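Local structure of 3,4-dihydroxy-2-butanone 4-phosphate synthase (1TKU) at residues Ile22-Glu27 / Ile190-Ile195; Leu35-Glu40 / Ala161-Glu166; Val58-Ser63 / Gly127-Leu132; Arg133-Leu138 / His145-Val150. The protein catalyses the conversion of D-ribulose 5-phosphate to formate and 3,4-dihydroxy-2-butanone 4-phosphate. All blocks are in the same frame, centred on the assembly; numbering follows the deposited sequence.

Contact 1. Residues Ile22-Glu27 / Ile190-Ile195; sequences IVMDDE and IKIINI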
# COMPACT_ATOMS: atom_id res chain seq x y z
N ILE B 22 17.50 -7.59 -3.12
CA ILE B 22 17.36 -6.57 -2.10
C ILE B 22 18.24 -5.47 -2.67
O ILE B 22 19.41 -5.71 -2.98
CB ILE B 22 17.88 -7.06 -0.73
CG1 ILE B 22 16.96 -8.17 -0.20
CG2 ILE B 22 17.93 -5.89 0.26
CD1 ILE B 22 17.52 -8.92 0.99
N VAL B 23 17.68 -4.28 -2.84
CA VAL B 23 18.42 -3.18 -3.44
C VAL B 23 18.59 -1.96 -2.54
O VAL B 23 17.61 -1.40 -2.05
CB VAL B 23 17.73 -2.73 -4.75
CG1 VAL B 23 18.54 -1.64 -5.43
CG2 VAL B 23 17.55 -3.94 -5.69
N MET B 24 19.84 -1.56 -2.33
CA MET B 24 20.16 -0.40 -1.50
C MET B 24 20.68 0.69 -2.44
O MET B 24 21.01 0.41 -3.59
CB MET B 24 21.27 -0.74 -0.50
CG MET B 24 21.23 -2.15 0.09
SD MET B 24 19.77 -2.53 1.08
CE MET B 24 19.91 -1.30 2.41
N ASP B 25 20.76 1.93 -1.96
CA ASP B 25 21.25 3.02 -2.79
C ASP B 25 22.75 2.88 -3.04
O ASP B 25 23.22 3.04 -4.16
CB ASP B 25 20.98 4.38 -2.14
CG ASP B 25 19.51 4.74 -2.15
OD1 ASP B 25 18.86 4.52 -3.19
OD2 ASP B 25 19.01 5.25 -1.13
N ASP B 26 23.49 2.61 -1.96
CA ASP B 26 24.93 2.41 -2.04
C ASP B 26 25.37 1.52 -0.87
O ASP B 26 24.56 0.75 -0.35
CB ASP B 26 25.70 3.75 -2.08
CG ASP B 26 25.41 4.66 -0.90
OD1 ASP B 26 25.66 5.88 -1.05
OD2 ASP B 26 24.96 4.20 0.16
N GLU B 27 26.63 1.60 -0.45
CA GLU B 27 27.10 0.73 0.63
C GLU B 27 26.83 1.20 2.06
O GLU B 27 27.12 0.48 3.02
CB GLU B 27 28.60 0.45 0.49
CG GLU B 27 29.02 -0.05 -0.89
CD GLU B 27 30.44 -0.59 -0.90
OE1 GLU B 27 31.32 0.01 -0.25
OE2 GLU B 27 30.68 -1.62 -1.56
N ILE B 190 18.11 -14.41 -0.45
CA ILE B 190 17.94 -13.36 -1.44
C ILE B 190 19.23 -12.54 -1.52
O ILE B 190 19.75 -12.10 -0.50
CB ILE B 190 16.75 -12.44 -1.06
CG1 ILE B 190 15.46 -13.26 -1.09
CG2 ILE B 190 16.69 -11.25 -2.01
CD1 ILE B 190 14.24 -12.54 -0.52
N LYS B 191 19.73 -12.36 -2.73
CA LYS B 191 20.96 -11.61 -2.97
C LYS B 191 20.73 -10.11 -2.79
O LYS B 191 19.62 -9.62 -3.00
CB LYS B 191 21.48 -11.88 -4.38
CG LYS B 191 22.04 -13.29 -4.59
CD LYS B 191 22.24 -13.57 -6.07
CE LYS B 191 23.14 -14.77 -6.31
NZ LYS B 191 22.68 -15.98 -5.59
N ILE B 192 21.79 -9.40 -2.42
CA ILE B 192 21.72 -7.96 -2.20
C ILE B 192 22.69 -7.20 -3.11
O ILE B 192 23.82 -7.64 -3.33
CB ILE B 192 22.08 -7.60 -0.74
CG1 ILE B 192 21.27 -8.47 0.23
CG2 ILE B 192 21.79 -6.13 -0.47
CD1 ILE B 192 21.81 -9.88 0.38
N ILE B 193 22.23 -6.08 -3.65
CA ILE B 193 23.06 -5.24 -4.51
C ILE B 193 22.74 -3.79 -4.18
O ILE B 193 21.83 -3.52 -3.39
CB ILE B 193 22.77 -5.45 -6.03
CG1 ILE B 193 21.32 -5.07 -6.36
CG2 ILE B 193 23.07 -6.88 -6.43
CD1 ILE B 193 20.29 -6.02 -5.80
N ASN B 194 23.50 -2.85 -4.74
CA ASN B 194 23.20 -1.44 -4.51
C ASN B 194 23.26 -0.70 -5.84
O ASN B 194 23.91 -1.14 -6.79
CB ASN B 194 24.14 -0.82 -3.45
CG ASN B 194 25.60 -0.81 -3.86
OD1 ASN B 194 26.01 -0.03 -4.73
ND2 ASN B 194 26.40 -1.68 -3.23
N ILE B 195 22.55 0.42 -5.91
CA ILE B 195 22.47 1.21 -7.13
C ILE B 195 23.80 1.71 -7.67
O ILE B 195 24.03 1.69 -8.88
CB ILE B 195 21.48 2.38 -6.93
CG1 ILE B 195 20.09 1.82 -6.64
CG2 ILE B 195 21.45 3.27 -8.18
CD1 ILE B 195 19.01 2.86 -6.45
O HOH W 1 29.28 -2.00 -3.72

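Contact 2. Residues Leu35-Glu40 / Ala161-Glu166; sequences LIMAAE and AGVICE. With 5RP (ribulose-5-phosphate), chain D.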
# COMPACT_ATOMS: atom_id res chain seq x y z
N LEU B 35 12.75 -4.54 -1.91
CA LEU B 35 12.72 -5.82 -2.61
C LEU B 35 12.32 -5.45 -4.03
O LEU B 35 11.37 -4.69 -4.23
CB LEU B 35 11.66 -6.75 -2.01
CG LEU B 35 12.06 -7.56 -0.78
CD1 LEU B 35 10.87 -8.39 -0.30
CD2 LEU B 35 13.23 -8.47 -1.14
N ILE B 36 13.05 -5.96 -5.01
CA ILE B 36 12.76 -5.68 -6.42
C ILE B 36 12.84 -6.95 -7.25
O ILE B 36 13.76 -7.75 -7.09
CB ILE B 36 13.78 -4.68 -7.03
CG1 ILE B 36 13.75 -3.34 -6.29
CG2 ILE B 36 13.45 -4.44 -8.51
CD1 ILE B 36 14.34 -3.37 -4.91
N MET B 37 11.87 -7.15 -8.15
CA MET B 37 11.91 -8.31 -9.04
C MET B 37 11.21 -7.96 -10.35
O MET B 37 10.56 -6.91 -10.46
CB MET B 37 11.26 -9.55 -8.40
CG MET B 37 9.74 -9.57 -8.31
SD MET B 37 9.11 -11.26 -8.02
CE MET B 37 9.34 -11.96 -9.68
N ALA B 38 11.37 -8.82 -11.35
CA ALA B 38 10.77 -8.57 -12.66
C ALA B 38 9.24 -8.59 -12.59
O ALA B 38 8.64 -9.50 -12.04
CB ALA B 38 11.26 -9.61 -13.66
N ALA B 39 8.62 -7.56 -13.17
CA ALA B 39 7.17 -7.47 -13.16
C ALA B 39 6.50 -8.67 -13.83
O ALA B 39 5.50 -9.19 -13.32
CB ALA B 39 6.72 -6.17 -13.84
N GLU B 40 7.04 -9.12 -14.95
CA GLU B 40 6.44 -10.24 -15.68
C GLU B 40 6.58 -11.60 -14.99
O GLU B 40 5.91 -12.55 -15.38
CB GLU B 40 7.03 -10.33 -17.09
CG GLU B 40 8.53 -10.60 -17.12
CD GLU B 40 9.13 -10.38 -18.48
OE1 GLU B 40 9.04 -11.28 -19.35
OE2 GLU B 40 9.69 -9.28 -18.69
N ALA B 161 9.96 -3.46 -17.11
CA ALA B 161 9.00 -3.28 -16.03
C ALA B 161 9.44 -4.08 -14.81
O ALA B 161 9.93 -5.20 -14.93
CB ALA B 161 7.62 -3.76 -16.49
N GLY B 162 9.28 -3.48 -13.64
CA GLY B 162 9.66 -4.17 -12.42
C GLY B 162 8.60 -3.93 -11.36
O GLY B 162 7.61 -3.25 -11.61
N VAL B 163 8.81 -4.50 -10.18
CA VAL B 163 7.88 -4.32 -9.08
C VAL B 163 8.71 -4.21 -7.81
O VAL B 163 9.66 -4.97 -7.61
CB VAL B 163 6.87 -5.50 -9.02
CG1 VAL B 163 7.61 -6.82 -8.91
CG2 VAL B 163 5.91 -5.29 -7.85
N ILE B 164 8.36 -3.25 -6.96
CA ILE B 164 9.14 -3.01 -5.75
C ILE B 164 8.32 -2.62 -4.53
O ILE B 164 7.15 -2.26 -4.63
CB ILE B 164 10.17 -1.88 -5.99
CG1 ILE B 164 9.46 -0.52 -6.00
CG2 ILE B 164 10.88 -2.07 -7.33
CD1 ILE B 164 8.39 -0.37 -7.06
N CYS B 165 8.96 -2.71 -3.37
CA CYS B 165 8.35 -2.31 -2.10
C CYS B 165 9.42 -2.30 -1.01
O CYS B 165 10.39 -3.06 -1.07
CB CYS B 165 7.20 -3.23 -1.70
SG CYS B 165 5.96 -2.36 -0.69
N GLU B 166 9.24 -1.42 -0.03
CA GLU B 166 10.19 -1.26 1.08
C GLU B 166 10.10 -2.32 2.17
O GLU B 166 9.03 -2.58 2.70
CB GLU B 166 9.98 0.11 1.74
CG GLU B 166 9.98 1.31 0.80
CD GLU B 166 8.59 1.68 0.29
OE1 GLU B 166 8.44 2.81 -0.23
OE2 GLU B 166 7.65 0.86 0.40
C2 5RP D . 11.49 4.10 -1.95
C3 5RP D . 11.13 3.12 -3.05
C5 5RP D . 9.70 3.09 -3.56
O13 5RP D . 9.35 1.91 -4.32
C6 5RP D . 9.38 4.38 -4.41
O14 5RP D . 7.99 4.41 -4.77
C7 5RP D . 10.21 4.47 -5.73
O8 5RP D . 11.55 4.86 -5.41
P9 5RP D . 12.31 6.08 -6.12
O12 5RP D . 11.58 7.48 -5.84
O11 5RP D . 12.41 5.85 -7.71
O10 5RP D . 13.80 6.08 -5.53
O4 5RP D . 11.96 2.37 -3.54
O1 5RP D . 12.87 3.97 -1.53
O HOH W 2 9.26 -7.67 -16.37

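Contact 3. Residues Val58-Ser63 / Gly127-Leu132; sequences VCVPLS and GHILPL. With 5RP (ribulose-5-phosphate), chain D.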
# COMPACT_ATOMS: atom_id res chain seq x y z
N VAL B 58 2.84 -1.40 -2.78
CA VAL B 58 3.51 -1.98 -3.94
C VAL B 58 3.42 -1.17 -5.22
O VAL B 58 2.32 -0.84 -5.69
CB VAL B 58 2.99 -3.41 -4.20
CG1 VAL B 58 3.75 -4.05 -5.35
CG2 VAL B 58 3.15 -4.26 -2.94
N CYS B 59 4.58 -0.85 -5.77
CA CYS B 59 4.68 -0.05 -6.99
C CYS B 59 5.26 -0.85 -8.15
O CYS B 59 6.01 -1.80 -7.96
CB CYS B 59 5.57 1.17 -6.74
SG CYS B 59 4.96 2.27 -5.46
N VAL B 60 4.91 -0.43 -9.36
CA VAL B 60 5.39 -1.10 -10.56
C VAL B 60 6.08 -0.15 -11.53
O VAL B 60 5.43 0.52 -12.33
CB VAL B 60 4.23 -1.82 -11.29
CG1 VAL B 60 4.73 -2.46 -12.58
CG2 VAL B 60 3.63 -2.89 -10.38
N PRO B 61 7.41 -0.05 -11.45
CA PRO B 61 8.17 0.83 -12.34
C PRO B 61 8.03 0.39 -13.80
O PRO B 61 8.16 -0.79 -14.12
CB PRO B 61 9.60 0.67 -11.83
CG PRO B 61 9.40 0.49 -10.37
CD PRO B 61 8.26 -0.50 -10.33
N LEU B 62 7.75 1.36 -14.66
CA LEU B 62 7.60 1.13 -16.09
C LEU B 62 8.34 2.28 -16.75
O LEU B 62 8.56 3.32 -16.12
CB LEU B 62 6.13 1.20 -16.51
CG LEU B 62 5.11 0.22 -15.92
CD1 LEU B 62 3.70 0.67 -16.29
CD2 LEU B 62 5.39 -1.18 -16.46
N SER B 63 8.73 2.12 -18.01
CA SER B 63 9.41 3.21 -18.69
C SER B 63 8.32 4.22 -19.05
O SER B 63 7.14 3.87 -19.10
CB SER B 63 10.08 2.70 -19.97
OG SER B 63 9.10 2.22 -20.88
N GLY B 127 -7.04 1.97 -9.32
CA GLY B 127 -6.93 0.58 -8.92
C GLY B 127 -6.15 0.35 -7.64
O GLY B 127 -6.12 1.21 -6.76
N HIS B 128 -5.49 -0.80 -7.55
CA HIS B 128 -4.74 -1.16 -6.35
C HIS B 128 -3.24 -1.34 -6.56
O HIS B 128 -2.53 -1.75 -5.64
CB HIS B 128 -5.35 -2.41 -5.73
CG HIS B 128 -6.81 -2.25 -5.42
ND1 HIS B 128 -7.26 -1.87 -4.17
CD2 HIS B 128 -7.90 -2.35 -6.21
CE1 HIS B 128 -8.58 -1.73 -4.21
NE2 HIS B 128 -8.99 -2.02 -5.44
N ILE B 129 -2.77 -1.05 -7.77
CA ILE B 129 -1.35 -1.12 -8.08
C ILE B 129 -0.91 0.30 -8.44
O ILE B 129 -1.66 1.04 -9.09
CB ILE B 129 -1.07 -2.07 -9.28
CG1 ILE B 129 -1.01 -3.52 -8.79
CG2 ILE B 129 0.24 -1.69 -9.98
CD1 ILE B 129 0.14 -3.82 -7.84
N LEU B 130 0.28 0.67 -7.98
CA LEU B 130 0.84 2.00 -8.23
C LEU B 130 1.96 1.98 -9.28
O LEU B 130 3.11 1.72 -8.96
CB LEU B 130 1.40 2.57 -6.92
CG LEU B 130 0.43 2.83 -5.77
CD1 LEU B 130 1.00 2.25 -4.48
CD2 LEU B 130 0.19 4.33 -5.61
N PRO B 131 1.62 2.26 -10.55
CA PRO B 131 2.67 2.26 -11.57
C PRO B 131 3.55 3.50 -11.40
O PRO B 131 3.06 4.55 -10.96
CB PRO B 131 1.88 2.30 -12.89
CG PRO B 131 0.53 1.75 -12.51
CD PRO B 131 0.29 2.38 -11.16
N LEU B 132 4.83 3.38 -11.73
CA LEU B 132 5.75 4.50 -11.61
C LEU B 132 6.40 4.72 -12.97
O LEU B 132 6.63 3.77 -13.71
CB LEU B 132 6.84 4.21 -10.58
CG LEU B 132 6.36 3.78 -9.19
CD1 LEU B 132 7.58 3.56 -8.30
CD2 LEU B 132 5.44 4.84 -8.60
C2 5RP D . 11.49 4.10 -1.95
C3 5RP D . 11.13 3.12 -3.05
C5 5RP D . 9.70 3.09 -3.56
O13 5RP D . 9.35 1.91 -4.32
C6 5RP D . 9.38 4.38 -4.41
O14 5RP D . 7.99 4.41 -4.77
C7 5RP D . 10.21 4.47 -5.73
O8 5RP D . 11.55 4.86 -5.41
P9 5RP D . 12.31 6.08 -6.12
O12 5RP D . 11.58 7.48 -5.84
O11 5RP D . 12.41 5.85 -7.71
O10 5RP D . 13.80 6.08 -5.53
O4 5RP D . 11.96 2.37 -3.54
O1 5RP D . 12.87 3.97 -1.53
O HOH W 3 -0.03 -1.77 -4.29

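Contact 4. Residues Arg133-Leu138 / His145-Val150; sequences RAVPGL and HTEAAV. With 5RP (ribulose-5-phosphate), chain D.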
# COMPACT_ATOMS: atom_id res chain seq x y z
N ARG B 133 6.70 5.98 -13.29
CA ARG B 133 7.32 6.29 -14.57
C ARG B 133 8.82 6.54 -14.45
O ARG B 133 9.24 7.57 -13.93
CB ARG B 133 6.64 7.52 -15.20
CG ARG B 133 5.16 7.33 -15.50
CD ARG B 133 4.56 8.53 -16.22
NE ARG B 133 5.14 8.69 -17.55
CZ ARG B 133 4.73 9.58 -18.45
NH1 ARG B 133 3.72 10.39 -18.17
NH2 ARG B 133 5.33 9.65 -19.63
N ALA B 134 9.61 5.60 -14.94
CA ALA B 134 11.07 5.73 -14.91
C ALA B 134 11.49 6.67 -16.03
O ALA B 134 10.99 6.57 -17.15
CB ALA B 134 11.72 4.37 -15.11
N VAL B 135 12.40 7.59 -15.72
CA VAL B 135 12.86 8.55 -16.71
C VAL B 135 13.74 7.93 -17.78
O VAL B 135 14.45 6.95 -17.53
CB VAL B 135 13.63 9.72 -16.04
CG1 VAL B 135 12.77 10.36 -14.97
CG2 VAL B 135 14.94 9.21 -15.45
N PRO B 136 13.68 8.47 -19.01
CA PRO B 136 14.50 7.94 -20.10
C PRO B 136 15.97 8.05 -19.68
O PRO B 136 16.37 9.06 -19.10
CB PRO B 136 14.17 8.87 -21.26
CG PRO B 136 12.74 9.24 -20.99
CD PRO B 136 12.75 9.50 -19.50
N GLY B 137 16.75 7.02 -19.96
CA GLY B 137 18.15 7.04 -19.57
C GLY B 137 18.35 6.29 -18.27
O GLY B 137 19.47 6.01 -17.86
N LEU B 138 17.23 5.98 -17.62
CA LEU B 138 17.22 5.25 -16.36
C LEU B 138 18.27 5.73 -15.35
O LEU B 138 18.35 6.93 -15.07
CB LEU B 138 17.37 3.75 -16.65
CG LEU B 138 16.29 3.25 -17.64
CD1 LEU B 138 16.58 1.81 -18.04
CD2 LEU B 138 14.91 3.37 -17.01
N HIS B 145 15.01 4.11 -7.22
CA HIS B 145 14.72 2.69 -7.25
C HIS B 145 13.80 2.38 -8.43
O HIS B 145 13.75 1.25 -8.90
CB HIS B 145 14.08 2.24 -5.93
CG HIS B 145 15.00 2.34 -4.76
ND1 HIS B 145 14.87 1.56 -3.63
CD2 HIS B 145 16.07 3.14 -4.54
CE1 HIS B 145 15.83 1.87 -2.77
NE2 HIS B 145 16.57 2.82 -3.30
N THR B 146 13.08 3.40 -8.90
CA THR B 146 12.20 3.24 -10.05
C THR B 146 13.07 2.91 -11.26
O THR B 146 12.84 1.91 -11.95
CB THR B 146 11.40 4.53 -10.35
OG1 THR B 146 10.55 4.84 -9.24
CG2 THR B 146 10.54 4.36 -11.59
N GLU B 147 14.07 3.75 -11.50
CA GLU B 147 14.98 3.53 -12.63
C GLU B 147 15.79 2.24 -12.44
O GLU B 147 16.13 1.58 -13.42
CB GLU B 147 15.93 4.72 -12.79
CG GLU B 147 15.30 6.00 -13.36
CD GLU B 147 14.31 6.66 -12.42
OE1 GLU B 147 14.53 6.61 -11.19
OE2 GLU B 147 13.33 7.26 -12.91
N ALA B 148 16.09 1.89 -11.19
CA ALA B 148 16.85 0.67 -10.92
C ALA B 148 16.06 -0.57 -11.34
O ALA B 148 16.62 -1.51 -11.92
CB ALA B 148 17.21 0.58 -9.44
N ALA B 149 14.76 -0.57 -11.05
CA ALA B 149 13.90 -1.70 -11.40
C ALA B 149 13.84 -1.90 -12.91
O ALA B 149 14.04 -3.01 -13.40
CB ALA B 149 12.50 -1.48 -10.83
N VAL B 150 13.58 -0.82 -13.64
CA VAL B 150 13.51 -0.92 -15.09
C VAL B 150 14.88 -1.26 -15.68
O VAL B 150 14.97 -2.01 -16.65
CB VAL B 150 12.97 0.39 -15.71
CG1 VAL B 150 12.95 0.29 -17.23
CG2 VAL B 150 11.56 0.66 -15.19
C2 5RP D . 11.49 4.10 -1.95
C3 5RP D . 11.13 3.12 -3.05
C5 5RP D . 9.70 3.09 -3.56
O13 5RP D . 9.35 1.91 -4.32
C6 5RP D . 9.38 4.38 -4.41
O14 5RP D . 7.99 4.41 -4.77
C7 5RP D . 10.21 4.47 -5.73
O8 5RP D . 11.55 4.86 -5.41
P9 5RP D . 12.31 6.08 -6.12
O12 5RP D . 11.58 7.48 -5.84
O11 5RP D . 12.41 5.85 -7.71
O10 5RP D . 13.80 6.08 -5.53
O4 5RP D . 11.96 2.37 -3.54
O1 5RP D . 12.87 3.97 -1.53
O HOH W 4 11.10 8.40 -12.02

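Contact 1. Residues Ile22-Glu27 / Ile190-Ile195
The carboxamide of Asn-194 and the carboxylate of Glu-27 stand almost perpendicular, their planes 82° apart, with ND2 of Asn-194 3.9 Å from CG of Glu-27. One water bridges the two groups, donating to Glu-27 OE2 and accepting from Asn-194 ND2. These groups lie at the end of a parallel strand pair, 21-24 with 191-194, the latter the outermost strand within the chain of a four-stranded mixed sheet. The inner part of the amide lies against the backbone of Asp-26. The other end, OD1, caps the following helix at Gln-197 N, so Asn-194 is an N-cap residue held at both ends of its amide. Placing CG between the backbone N and the carbonyl carbon (chi1 63°) makes this possible.

Within the strand pair, Ile-22 gives its N-H to Lys-191 O (2.9 Å) and takes that of Ile-193 on its own O (2.9 Å). Met-24 repeats the pattern with Ile-193 O and Ile-195 N. On one face, Ile-22 and Ile-192 lie side by side, and helix 178-188 packs on Ile-22 and Met-24 through Cys-181. Ile-190 crosses Ile-22 at about a right angle, its CG2 3.6 Å from Ile-22 CG1. On the other face Ile-193 bends back toward its neighbour, and its CD1 presses within 3.4 Å of Val-23 CG2, tighter than ordinary methyl contact.

Contact 2. Residues Leu35-Glu40 / Ala161-Glu166
Leu-35 and Cys-165 form a hydrogen-bonded pair: Leu-35 N reaches Cys-165 O at 2.9 Å, and Cys-165 N returns to Leu-35 O at 3.2 Å. Met-37 and Val-163 repeat the exchange two residues on, which makes this a regular antiparallel pairing of strands 34-38 and 162-166. At the end of the pair Ala-39 N still points at Ala-161 O (3.2 Å), but from 45° above the carbonyl plane. A water that accepts from Glu-40 N also contacts Ala-161 O, an acceptor that additionally receives Ser-153 OG.

Packing follows the strand faces. Ile-36 and Ile-164 lie side by side, and CG1 of Ile-36 is only 3.3 Å from CG2 of Ile-164, an unusually tight fit. With CG1 of Ile-164 turned between its backbone N and carbonyl carbon (chi1 75°), that branch heads the other way, 3.0 Å from O13 of the bound ribulose-5-phosphate. Met-37 CG rests 3.5 Å from Val-163 CG1 on the opposite face, where helix 44-52 touches Val-163 through Leu-50.

Backbone bonds thus fix the strands, while the Ile-164 branch can offer the sugar only a hydrocarbon surface, so its close approach to O13 is probably a matter of shape rather than polar recognition.

Contact 3. Residues Val58-Ser63 / Gly127-Leu132
Val-60 N donates to Leu-130 O at 2.8 Å, a short backbone bond in this parallel pair. Next, Leu-132 N meets Val-60 O at 3.0 Å, its donor 59° above the carbonyl plane, and Leu-62 N then meets Leu-132 O. One step earlier, Leu-130 N makes a weak bond to Val-58 O. There a water helps, donating both to Val-58 O and to His-128 O, and so bridging the two segments at this end.

Weaker C-H contacts accompany these bonds. Cys-59 CA lies 3.1 Å from Leu-130 O, and Pro-131 CA approaches Val-60 O.

Apolar contacts sort by face. Leu-132 reaches over Cys-59, its CD1 3.5 Å from Cys-59 CB in a tight fit, and it lies side by side with Pro-61. Its CG stands anti to the carbonyl carbon (chi1 -53°), which swings the chain back along the partner strand. Across the pair, Val-60 and Ile-129 meet through their CG2 methyls at 3.6 Å, where Thr-110 of helix 103-114 touches both side chains.

His-128 and Ile-129 both face Cys-91 in a classic beta bulge, where the chain turns a corner before entering the pair. The result is a short, two-stranded parallel sheet whose Cys-59 and Leu-132 side chains form an apolar wall of the ribulose-5-phosphate site, with Leu-132 CD1 3.7 Å and Cys-59 SG 3.8 Å from ligand O14.

Contact 4. Residues Arg133-Leu138 / His145-Val150
Glu-147 folds its side chain back from the N-terminal turns of helix 145-155, on which the end of strand 129-134 and the type II beta turn Val-135 to Leu-138 pack. Its OE2 receives Val-135 N at 3.0 Å through the anti lone pair, and a water linking OE2 to Arg-133 O adds a second hold. The bend at chi2 (68°) brings the carboxylate there, while the CG methylene lies 3.6 Å from Leu-138 C. The other oxygen, OE1, forms a salt bridge with Arg-142, itself hydrogen-bonded to the ligand; Glu-147 is a second-shell residue that can orient this arginine.

Leu-138 and Val-150 cross at about a right angle, with CD2 of Leu-138 3.7 Å from CG1 of Val-150. The other branch of Val-150, CG2, meets Ala-134 CB, which Thr-146 CG2 also meets.

Thr-146 divides its work: with CG2 anti to the backbone N, the methyl faces the strand, and OG1 faces the phosphate of ribulose-5-phosphate. His-145 N binds O10, while Thr-146 N (2.8 Å) and Thr-146 OG1 (2.6 Å) both grip O11, an anion held at a helix N-terminus. Over the imidazole of His-145 sits ligand O1, 3.7 Å above the ring plane and offset toward its rim.

Contacts 1 and 2 belong to one mixed sheet, joined where Val-23 CG2 packs 3.3 Å from Ile-36 CD1 between adjacent strands. Contact 3 meets the outer strand of contact 2 through Ile-164 N and Cys-59 O, 2.9 Å apart, and the centres of contacts 2 and 3 are about 9 Å apart. Contact 3 continues directly into contact 4 along strand 129-134. Contacts 2, 3 and 4 all touch ribulose-5-phosphate: contact 4 binds the phosphate and also places His-145 beside the sugar, whereas contacts 2 and 3 touch the sugar part. Contact 1 joins the site less directly, since Asp-25 OD1 lies 2.8 Å from NE2 of His-145, a residue that probably also binds magnesium. Contacts 1 and 3, with centres about 21 Å apart, do not touch.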